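Local coordinates for uncharacterized protein (Paraburkholderia phytofirmans, PDB 5T11) that forms a dodecamer as a periplasmic PelC lipoprotein and probably helps guide Pel polysaccharide export across the outer membrane, at residues A88-W99 / V110-V120; I42-I52 / I149-A158. The protein carries 1 engineered substitution. All coordinates share one frame; numbering follows the deposited sequence.

Contact 1. Residues A88-W99 / V110-V120; sequences ARYVLSGAVEEW and VVGVTFELIDV
A bend about the CB-CG bond (chi2 82°) curls the carboxylate of Glu-97 back over the neighbouring strand, where Thr-114 holds OG1 between its own backbone N and carbonyl carbon (chi1 47°). The two side chains meet at about a right angle: Thr-114 OG1 donates to Glu-97 OE2 at 2.6 Å, on the syn side and 15° out of the carboxylate plane. Threonine suits the place because it supplies both this hydroxyl and a methyl, CG2, lying against the same carboxylate; the bond probably helps stabilise the negative charge. Ser-38 of a neighbouring subunit packs on Glu-97. Backbone bonds zip 88-99 to 110-120 as an antiparallel beta hairpin, interrupted by a classic beta bulge. There Gly-112 O takes two donors from the same face of its plane, Glu-97 N at 2.8 Å and Glu-98 N at 3.2 Å. The extended side chain of Glu-98 then runs past Val-110 CG2 to Tyr-101 and Ser-142 of that subunit, so the bulge lies beside an interface of the dodecamer. Further along, Gly-94, paired with Phe-115, brings its CA to 3.0 Å from Thr-114 O, where a CB would clash, and its positive phi would alone press a CB against Ser-93 O. The face bearing Leu-92 and Tyr-90 carries two apolar contacts: Leu-92 sets CD2 obliquely against the Phe-115 ring, 3.8 Å from CD1, while Leu-117 CD2 makes a CH-pi contact over one face of Tyr-90, 4.2 Å from the ring centroid. Arg-89 CG lies over the opposite face of this tyrosine, and Ile-118 O approaches its edge. Near the hairpin's open end a water donates to Arg-89 O at 2.8 Å and to Asp-119 OD1 at 2.6 Å, which is also hydrogen-bonded to Ser-121.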
loop_
_atom_site.group_PDB
_atom_site.type_symbol
_atom_site.label_atom_id
_atom_site.label_comp_id
_atom_site.label_asym_id
_atom_site.label_seq_id
_atom_site.Cartn_x
_atom_site.Cartn_y
_atom_site.Cartn_z
ATOM N N ALA B 88 -44.464 14.701 -27.236
ATOM C CA ALA B 88 -44.784 13.762 -26.170
ATOM C C ALA B 88 -45.976 14.257 -25.362
ATOM O O ALA B 88 -46.106 15.450 -25.074
ATOM C CB ALA B 88 -43.576 13.569 -25.243
ATOM N N ARG B 89 -46.851 13.329 -24.985
ATOM C CA ARG B 89 -47.916 13.694 -24.063
ATOM C C ARG B 89 -47.441 13.691 -22.610
ATOM O O ARG B 89 -47.908 14.515 -21.812
ATOM C CB ARG B 89 -49.115 12.760 -24.245
ATOM C CG ARG B 89 -50.396 13.274 -23.582
ATOM C CD ARG B 89 -51.559 12.335 -23.838
ATOM N NE ARG B 89 -52.745 12.691 -23.062
ATOM C CZ ARG B 89 -53.911 12.061 -23.163
ATOM N NH1 ARG B 89 -54.045 11.048 -24.011
ATOM N NH2 ARG B 89 -54.943 12.441 -22.422
ATOM N N TYR B 90 -46.527 12.786 -22.247
ATOM C CA TYR B 90 -45.982 12.715 -20.890
ATOM C C TYR B 90 -44.463 12.594 -20.919
ATOM O O TYR B 90 -43.874 12.116 -21.892
ATOM C CB TYR B 90 -46.537 11.523 -20.097
ATOM C CG TYR B 90 -48.038 11.471 -19.975
ATOM C CD1 TYR B 90 -48.710 12.303 -19.086
ATOM C CD2 TYR B 90 -48.785 10.584 -20.737
ATOM C CE1 TYR B 90 -50.086 12.258 -18.969
ATOM C CE2 TYR B 90 -50.164 10.529 -20.622
ATOM C CZ TYR B 90 -50.810 11.372 -19.736
ATOM O OH TYR B 90 -52.184 11.334 -19.609
ATOM N N VAL B 91 -43.838 13.020 -19.819
ATOM C CA VAL B 91 -42.411 12.838 -19.578
ATOM C C VAL B 91 -42.249 11.968 -18.337
ATOM O O VAL B 91 -42.893 12.219 -17.309
ATOM C CB VAL B 91 -41.676 14.180 -19.397
ATOM C CG1 VAL B 91 -40.355 13.978 -18.688
ATOM C CG2 VAL B 91 -41.417 14.816 -20.729
ATOM N N LEU B 92 -41.415 10.937 -18.444
ATOM C CA LEU B 92 -41.013 10.129 -17.303
ATOM C C LEU B 92 -39.621 10.583 -16.889
ATOM O O LEU B 92 -38.688 10.554 -17.700
ATOM C CB LEU B 92 -41.014 8.635 -17.633
ATOM C CG LEU B 92 -40.624 7.763 -16.427
ATOM C CD1 LEU B 92 -41.804 7.619 -15.483
ATOM C CD2 LEU B 92 -40.054 6.383 -16.810
ATOM N N SER B 93 -39.500 11.052 -15.653
ATOM C CA SER B 93 -38.237 11.448 -15.063
ATOM C C SER B 93 -38.098 10.724 -13.726
ATOM O O SER B 93 -38.939 9.897 -13.358
ATOM C CB SER B 93 -38.160 12.969 -14.894
ATOM O OG SER B 93 -36.835 13.373 -14.592
ATOM N N GLY B 94 -37.042 11.038 -12.992
ATOM C CA GLY B 94 -36.849 10.432 -11.687
ATOM C C GLY B 94 -35.394 10.528 -11.259
ATOM O O GLY B 94 -34.644 11.371 -11.751
ATOM N N ALA B 95 -35.025 9.643 -10.330
ATOM C CA ALA B 95 -33.677 9.627 -9.778
ATOM C C ALA B 95 -33.340 8.240 -9.246
ATOM O O ALA B 95 -34.218 7.493 -8.790
ATOM C CB ALA B 95 -33.514 10.659 -8.657
ATOM N N VAL B 96 -32.050 7.918 -9.290
ATOM C CA VAL B 96 -31.520 6.694 -8.706
ATOM C C VAL B 96 -30.854 7.055 -7.377
ATOM O O VAL B 96 -29.882 7.821 -7.343
ATOM C CB VAL B 96 -30.546 5.999 -9.668
ATOM C CG1 VAL B 96 -29.995 4.724 -9.053
ATOM C CG2 VAL B 96 -31.264 5.700 -11.017
ATOM N N GLU B 97 -31.404 6.532 -6.277
ATOM C CA GLU B 97 -30.863 6.758 -4.939
ATOM C C GLU B 97 -29.845 5.708 -4.529
ATOM O O GLU B 97 -29.020 5.969 -3.641
ATOM C CB GLU B 97 -31.997 6.785 -3.894
ATOM C CG GLU B 97 -32.927 8.008 -4.005
ATOM C CD GLU B 97 -33.997 7.845 -5.078
ATOM O OE1 GLU B 97 -34.438 6.691 -5.307
ATOM O OE2 GLU B 97 -34.388 8.862 -5.702
ATOM N N GLU B 98 -29.877 4.531 -5.148
ATOM C CA GLU B 98 -28.943 3.469 -4.799
ATOM C C GLU B 98 -28.908 2.471 -5.942
ATOM O O GLU B 98 -29.945 2.157 -6.539
ATOM C CB GLU B 98 -29.350 2.780 -3.488
ATOM C CG GLU B 98 -28.456 1.625 -3.094
ATOM C CD GLU B 98 -28.535 1.294 -1.593
ATOM O OE1 GLU B 98 -29.668 1.207 -1.049
ATOM O OE2 GLU B 98 -27.454 1.114 -0.961
ATOM N N TRP B 99 -27.717 1.974 -6.234
ATOM C CA TRP B 99 -27.492 1.099 -7.376
ATOM C C TRP B 99 -26.089 0.521 -7.261
ATOM O O TRP B 99 -25.163 0.995 -7.929
ATOM C CB TRP B 99 -27.657 1.895 -8.670
ATOM C CG TRP B 99 -27.722 1.131 -9.986
ATOM C CD1 TRP B 99 -26.696 0.478 -10.619
ATOM C CD2 TRP B 99 -28.860 1.037 -10.871
ATOM N NE1 TRP B 99 -27.132 -0.041 -11.821
ATOM C CE2 TRP B 99 -28.456 0.279 -11.996
ATOM C CE3 TRP B 99 -30.187 1.490 -10.799
ATOM C CZ2 TRP B 99 -29.330 -0.022 -13.056
ATOM C CZ3 TRP B 99 -31.052 1.192 -11.853
ATOM C CH2 TRP B 99 -30.611 0.445 -12.970
ATOM N N VAL B 110 -28.303 -3.900 -4.340
ATOM C CA VAL B 110 -29.330 -3.048 -3.750
ATOM C C VAL B 110 -29.665 -1.933 -4.740
ATOM O O VAL B 110 -28.769 -1.341 -5.350
ATOM C CB VAL B 110 -28.876 -2.470 -2.387
ATOM C CG1 VAL B 110 -28.759 -3.572 -1.331
ATOM C CG2 VAL B 110 -27.537 -1.795 -2.531
ATOM N N VAL B 111 -30.958 -1.640 -4.891
ATOM C CA VAL B 111 -31.447 -0.649 -5.852
ATOM C C VAL B 111 -32.513 0.220 -5.196
ATOM O O VAL B 111 -33.436 -0.295 -4.552
ATOM C CB VAL B 111 -32.035 -1.321 -7.111
ATOM C CG1 VAL B 111 -32.599 -0.271 -8.083
ATOM C CG2 VAL B 111 -30.971 -2.185 -7.807
ATOM N N GLY B 112 -32.393 1.538 -5.367
ATOM C CA GLY B 112 -33.429 2.477 -4.959
ATOM C C GLY B 112 -33.685 3.484 -6.074
ATOM O O GLY B 112 -32.722 4.038 -6.617
ATOM N N VAL B 113 -34.961 3.701 -6.452
ATOM C CA VAL B 113 -35.340 4.562 -7.573
ATOM C C VAL B 113 -36.618 5.321 -7.229
ATOM O O VAL B 113 -37.506 4.804 -6.543
ATOM C CB VAL B 113 -35.565 3.777 -8.885
ATOM C CG1 VAL B 113 -34.282 3.154 -9.375
ATOM C CG2 VAL B 113 -36.649 2.711 -8.699
ATOM N N THR B 114 -36.710 6.556 -7.725
ATOM C CA THR B 114 -37.936 7.343 -7.682
ATOM C C THR B 114 -38.280 7.772 -9.107
ATOM O O THR B 114 -37.384 8.069 -9.905
ATOM C CB THR B 114 -37.781 8.571 -6.766
ATOM O OG1 THR B 114 -36.551 9.240 -7.079
ATOM C CG2 THR B 114 -37.759 8.165 -5.281
ATOM N N PHE B 115 -39.571 7.792 -9.436
ATOM C CA PHE B 115 -40.037 8.171 -10.769
ATOM C C PHE B 115 -41.176 9.176 -10.657
ATOM O O PHE B 115 -41.958 9.140 -9.699
ATOM C CB PHE B 115 -40.553 6.966 -11.582
ATOM C CG PHE B 115 -39.479 6.035 -12.070
ATOM C CD1 PHE B 115 -38.731 6.346 -13.208
ATOM C CD2 PHE B 115 -39.250 4.820 -11.430
ATOM C CE1 PHE B 115 -37.738 5.485 -13.664
ATOM C CE2 PHE B 115 -38.253 3.954 -11.880
ATOM C CZ PHE B 115 -37.501 4.286 -13.000
ATOM N N GLU B 116 -41.273 10.063 -11.655
ATOM C CA GLU B 116 -42.395 10.987 -11.808
ATOM C C GLU B 116 -42.854 10.964 -13.259
ATOM O O GLU B 116 -42.027 10.917 -14.177
ATOM C CB GLU B 116 -42.039 12.449 -11.433
ATOM C CG GLU B 116 -41.543 12.671 -10.026
ATOM C CD GLU B 116 -40.038 12.484 -9.902
ATOM O OE1 GLU B 116 -39.306 12.856 -10.846
ATOM O OE2 GLU B 116 -39.592 11.960 -8.859
ATOM N N LEU B 117 -44.165 11.010 -13.466
ATOM C CA LEU B 117 -44.744 11.178 -14.791
ATOM C C LEU B 117 -45.328 12.581 -14.882
ATOM O O LEU B 117 -46.214 12.941 -14.093
ATOM C CB LEU B 117 -45.815 10.126 -15.072
ATOM C CG LEU B 117 -46.291 10.108 -16.527
ATOM C CD1 LEU B 117 -45.181 9.543 -17.414
ATOM C CD2 LEU B 117 -47.576 9.314 -16.671
ATOM N N ILE B 118 -44.851 13.362 -15.847
ATOM C CA ILE B 118 -45.215 14.769 -15.975
ATOM C C ILE B 118 -46.095 14.963 -17.207
ATOM O O ILE B 118 -45.785 14.453 -18.290
ATOM C CB ILE B 118 -43.962 15.659 -16.033
ATOM C CG1 ILE B 118 -43.205 15.565 -14.696
ATOM C CG2 ILE B 118 -44.346 17.102 -16.351
ATOM C CD1 ILE B 118 -41.705 15.730 -14.814
ATOM N N ASP B 119 -47.209 15.679 -17.027
ATOM C CA ASP B 119 -48.067 16.121 -18.125
ATOM C C ASP B 119 -47.338 17.219 -18.892
ATOM O O ASP B 119 -47.050 18.283 -18.335
ATOM C CB ASP B 119 -49.399 16.623 -17.565
ATOM C CG ASP B 119 -50.421 16.991 -18.648
ATOM O OD1 ASP B 119 -50.047 17.547 -19.703
ATOM O OD2 ASP B 119 -51.626 16.736 -18.427
ATOM N N VAL B 120 -47.036 16.972 -20.172
ATOM C CA VAL B 120 -46.233 17.933 -20.919
ATOM C C VAL B 120 -46.997 19.239 -21.113
ATOM O O VAL B 120 -46.410 20.325 -21.025
ATOM C CB VAL B 120 -45.764 17.321 -22.261
ATOM C CG1 VAL B 120 -45.062 18.360 -23.115
ATOM C CG2 VAL B 120 -44.804 16.153 -22.006
HETATM O O HOH W 1 -49.984 16.430 -21.998
#

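Contact 2. Residues I42-I52 / I149-A158; sequences IAANTLRAGGI and IAKVLSPLQA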
loop_
_atom_site.group_PDB
_atom_site.type_symbol
_atom_site.label_atom_id
_atom_site.label_comp_id
_atom_site.label_asym_id
_atom_site.label_seq_id
_atom_site.Cartn_x
_atom_site.Cartn_y
_atom_site.Cartn_z
ATOM N N ILE B 42 -33.638 0.827 -19.128
ATOM C CA ILE B 42 -34.537 -0.194 -18.599
ATOM C C ILE B 42 -35.957 0.352 -18.536
ATOM O O ILE B 42 -36.916 -0.329 -18.924
ATOM C CB ILE B 42 -34.049 -0.689 -17.221
ATOM C CG1 ILE B 42 -32.720 -1.423 -17.354
ATOM C CG2 ILE B 42 -35.097 -1.630 -16.587
ATOM C CD1 ILE B 42 -31.924 -1.533 -16.010
ATOM N N ALA B 43 -36.111 1.609 -18.100
ATOM C CA ALA B 43 -37.452 2.168 -17.942
ATOM C C ALA B 43 -38.143 2.318 -19.288
ATOM O O ALA B 43 -39.338 2.012 -19.415
ATOM C CB ALA B 43 -37.402 3.517 -17.220
ATOM N N ALA B 44 -37.403 2.778 -20.307
ATOM C CA ALA B 44 -37.982 2.914 -21.640
ATOM C C ALA B 44 -38.501 1.574 -22.149
ATOM O O ALA B 44 -39.634 1.486 -22.650
ATOM C CB ALA B 44 -36.957 3.499 -22.614
ATOM N N ASN B 45 -37.690 0.516 -22.024
ATOM C CA ASN B 45 -38.130 -0.796 -22.494
ATOM C C ASN B 45 -39.314 -1.312 -21.676
ATOM O O ASN B 45 -40.219 -1.949 -22.227
ATOM C CB ASN B 45 -36.974 -1.794 -22.473
ATOM C CG ASN B 45 -36.174 -1.798 -23.782
ATOM O OD1 ASN B 45 -36.290 -0.880 -24.604
ATOM N ND2 ASN B 45 -35.369 -2.843 -23.985
ATOM N N THR B 46 -39.340 -1.022 -20.373
ATOM C CA THR B 46 -40.445 -1.472 -19.531
ATOM C C THR B 46 -41.763 -0.836 -19.965
ATOM O O THR B 46 -42.763 -1.534 -20.181
ATOM C CB THR B 46 -40.144 -1.151 -18.059
ATOM O OG1 THR B 46 -38.927 -1.800 -17.653
ATOM C CG2 THR B 46 -41.287 -1.616 -17.152
ATOM N N LEU B 47 -41.773 0.493 -20.120
ATOM C CA LEU B 47 -42.949 1.183 -20.646
ATOM C C LEU B 47 -43.397 0.590 -21.975
ATOM O O LEU B 47 -44.603 0.482 -22.240
ATOM C CB LEU B 47 -42.659 2.672 -20.825
ATOM C CG LEU B 47 -42.466 3.543 -19.585
ATOM C CD1 LEU B 47 -42.157 4.978 -20.027
ATOM C CD2 LEU B 47 -43.693 3.495 -18.671
ATOM N N ARG B 48 -42.440 0.216 -22.833
ATOM C CA ARG B 48 -42.789 -0.412 -24.105
ATOM C C ARG B 48 -43.338 -1.814 -23.895
ATOM O O ARG B 48 -44.315 -2.205 -24.542
ATOM C CB ARG B 48 -41.577 -0.475 -25.031
ATOM C CG ARG B 48 -41.233 0.819 -25.708
ATOM C CD ARG B 48 -40.145 0.572 -26.743
ATOM N NE ARG B 48 -39.447 1.802 -27.078
ATOM C CZ ARG B 48 -38.228 2.106 -26.663
ATOM N NH1 ARG B 48 -37.552 1.249 -25.910
ATOM N NH2 ARG B 48 -37.684 3.262 -27.028
ATOM N N ALA B 49 -42.697 -2.591 -23.016
ATOM C CA ALA B 49 -43.223 -3.902 -22.657
ATOM C C ALA B 49 -44.650 -3.800 -22.134
ATOM O O ALA B 49 -45.455 -4.709 -22.353
ATOM C CB ALA B 49 -42.319 -4.563 -21.615
ATOM N N GLY B 50 -44.984 -2.693 -21.472
ATOM C CA GLY B 50 -46.296 -2.432 -20.924
ATOM C C GLY B 50 -47.351 -1.994 -21.911
ATOM O O GLY B 50 -48.482 -1.720 -21.502
ATOM N N GLY B 51 -47.025 -1.900 -23.196
ATOM C CA GLY B 51 -48.008 -1.590 -24.215
ATOM C C GLY B 51 -48.042 -0.156 -24.688
ATOM O O GLY B 51 -48.954 0.204 -25.440
ATOM N N ILE B 52 -47.100 0.677 -24.260
ATOM C CA ILE B 52 -46.954 2.014 -24.824
ATOM C C ILE B 52 -46.114 1.893 -26.095
ATOM O O ILE B 52 -44.989 1.386 -26.055
ATOM C CB ILE B 52 -46.312 2.976 -23.811
ATOM C CG1 ILE B 52 -46.940 2.815 -22.422
ATOM C CG2 ILE B 52 -46.450 4.413 -24.275
ATOM C CD1 ILE B 52 -48.354 3.271 -22.339
ATOM N N ILE B 149 -37.810 -2.036 -11.472
ATOM C CA ILE B 149 -38.372 -0.986 -12.308
ATOM C C ILE B 149 -39.634 -1.481 -13.004
ATOM O O ILE B 149 -40.624 -0.743 -13.121
ATOM C CB ILE B 149 -37.309 -0.490 -13.298
ATOM C CG1 ILE B 149 -36.276 0.341 -12.539
ATOM C CG2 ILE B 149 -37.959 0.331 -14.429
ATOM C CD1 ILE B 149 -34.925 0.421 -13.202
ATOM N N ALA B 150 -39.639 -2.747 -13.439
ATOM C CA ALA B 150 -40.855 -3.330 -14.008
ATOM C C ALA B 150 -42.006 -3.264 -13.012
ATOM O O ALA B 150 -43.129 -2.883 -13.366
ATOM C CB ALA B 150 -40.606 -4.774 -14.448
ATOM N N LYS B 151 -41.735 -3.611 -11.749
ATOM C CA LYS B 151 -42.771 -3.534 -10.717
ATOM C C LYS B 151 -43.215 -2.085 -10.502
ATOM O O LYS B 151 -44.416 -1.775 -10.523
ATOM C CB LYS B 151 -42.237 -4.156 -9.415
ATOM C CG LYS B 151 -43.223 -4.244 -8.257
ATOM C CD LYS B 151 -44.356 -5.218 -8.571
ATOM C CE LYS B 151 -45.298 -5.426 -7.384
ATOM N NZ LYS B 151 -46.551 -6.099 -7.821
ATOM N N VAL B 152 -42.245 -1.177 -10.330
ATOM C CA VAL B 152 -42.543 0.218 -10.010
ATOM C C VAL B 152 -43.373 0.872 -11.116
ATOM O O VAL B 152 -44.297 1.649 -10.841
ATOM C CB VAL B 152 -41.233 0.993 -9.761
ATOM C CG1 VAL B 152 -41.491 2.494 -9.761
ATOM C CG2 VAL B 152 -40.579 0.551 -8.441
ATOM N N LEU B 153 -43.048 0.590 -12.374
ATOM C CA LEU B 153 -43.722 1.211 -13.510
ATOM C C LEU B 153 -44.940 0.429 -13.987
ATOM O O LEU B 153 -45.562 0.814 -14.990
ATOM C CB LEU B 153 -42.739 1.393 -14.675
ATOM C CG LEU B 153 -41.526 2.302 -14.417
ATOM C CD1 LEU B 153 -40.691 2.477 -15.695
ATOM C CD2 LEU B 153 -41.949 3.666 -13.855
ATOM N N SER B 154 -45.308 -0.648 -13.293
ATOM C CA SER B 154 -46.466 -1.430 -13.715
ATOM C C SER B 154 -47.774 -0.635 -13.811
ATOM O O SER B 154 -48.595 -0.985 -14.677
ATOM C CB SER B 154 -46.653 -2.639 -12.787
ATOM O OG SER B 154 -47.090 -2.239 -11.503
ATOM N N PRO B 155 -48.045 0.397 -12.995
ATOM C CA PRO B 155 -49.289 1.161 -13.209
ATOM C C PRO B 155 -49.308 1.975 -14.503
ATOM O O PRO B 155 -50.378 2.475 -14.873
ATOM C CB PRO B 155 -49.365 2.074 -11.978
ATOM C CG PRO B 155 -48.444 1.429 -10.945
ATOM C CD PRO B 155 -47.351 0.826 -11.760
ATOM N N LEU B 156 -48.184 2.129 -15.202
ATOM C CA LEU B 156 -48.174 2.846 -16.474
ATOM C C LEU B 156 -48.384 1.935 -17.681
ATOM O O LEU B 156 -48.235 2.390 -18.821
ATOM C CB LEU B 156 -46.869 3.618 -16.644
ATOM C CG LEU B 156 -46.510 4.571 -15.499
ATOM C CD1 LEU B 156 -45.256 5.359 -15.846
ATOM C CD2 LEU B 156 -47.666 5.506 -15.188
ATOM N N GLN B 157 -48.733 0.670 -17.464
ATOM C CA GLN B 157 -49.088 -0.192 -18.584
ATOM C C GLN B 157 -50.324 0.340 -19.306
ATOM O O GLN B 157 -51.195 0.988 -18.715
ATOM C CB GLN B 157 -49.331 -1.619 -18.097
ATOM C CG GLN B 157 -48.090 -2.280 -17.537
ATOM C CD GLN B 157 -48.393 -3.580 -16.803
ATOM O OE1 GLN B 157 -49.542 -4.026 -16.747
ATOM N NE2 GLN B 157 -47.351 -4.194 -16.232
ATOM N N ALA B 158 -50.385 0.079 -20.607
ATOM C CA ALA B 158 -51.538 0.499 -21.387
ATOM C C ALA B 158 -52.758 -0.292 -20.942
ATOM O O ALA B 158 -52.705 -1.521 -20.831
ATOM C CB ALA B 158 -51.287 0.294 -22.878
HETATM O O HOH W 2 -46.072 0.614 -19.885
#
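Segments 42-52 and 149-158 advance in the same sense, their CA atoms 6.5 Å apart at Ala-43 and Ile-149 and 4.3 Å apart at Gly-50 and Gln-157. The first ends its helix in a Schellman motif, with Gly-51 taking the positive phi (100°) that glycine tolerates well; the second leaves its helix through a short 3-10 turn. Together they belong to the helical layer covering one face of the mixed sheet. The small Ala-43 suits the close approach of the helices, and its CB receives Leu-153 CD1 at 3.8 Å. Ile-149 uses both branches: CD1 touches Ile-42 CG2, while CG2 also reaches Ala-43 CA and Thr-46 OG1. The beta-branched Thr-46 divides its roles by its first torsion (chi1 -59°). This places OG1 beside the backbone N, where it donates to Ile-42 O, an oxygen already taking the helical bond from Thr-46 N; CG2, anti to that N, is presented to Ala-150 CA at 3.6 Å. The hydroxyl thus has a partner within its own helix, while the methyl makes the closer contact with 149-158. Deeper in, Leu-47 and Leu-156 meet at their branches, CD2 lying 3.7 Å from CD1, above Leu-92, Leu-117 and Trp-127 of the sheet. Unbranched at CB, these leucines reach from the helical layer to the strands. Where the helices give out, Ile-52 lays CD1 against Leu-156 O and Ala-158 CB, and a water donates to both Leu-47 O and Leu-156 O, bridging the two carbonyls. Gly-50 allows Gln-157 CG to pass over its bare CA, and the stretch just after helix 35-49 is tied to the C-terminal tail by Ala-158 N, which donates to Gly-50 O at 2.8 Å.

How the contacts relate
Along the chain the order is 42-52, 88-99, 110-120, 149-158, so both strands of contact 1 fall between the two segments that contact 2 brings together. Their centres lie about 12 Å apart, in neighbouring layers: contact 1 pairs adjacent strands within the mixed sheet, and contact 2 joins helices 35-49 and 141-152 above it. The layers interlock where Phe-115 CD2 lies 3.6 Å from Val-152 CG1 and Leu-92 CD2 3.9 Å from Ala-43 CB, with Trp-99 packing on Ile-42. Both also reach other copies: Asn-45 of one subunit hydrogen-bonds to Thr-130 on strand 125-134 of the next and packs beside Thr-114 and Glu-116 of its hairpin, so helix 35-49 meets a neighbour's sheet.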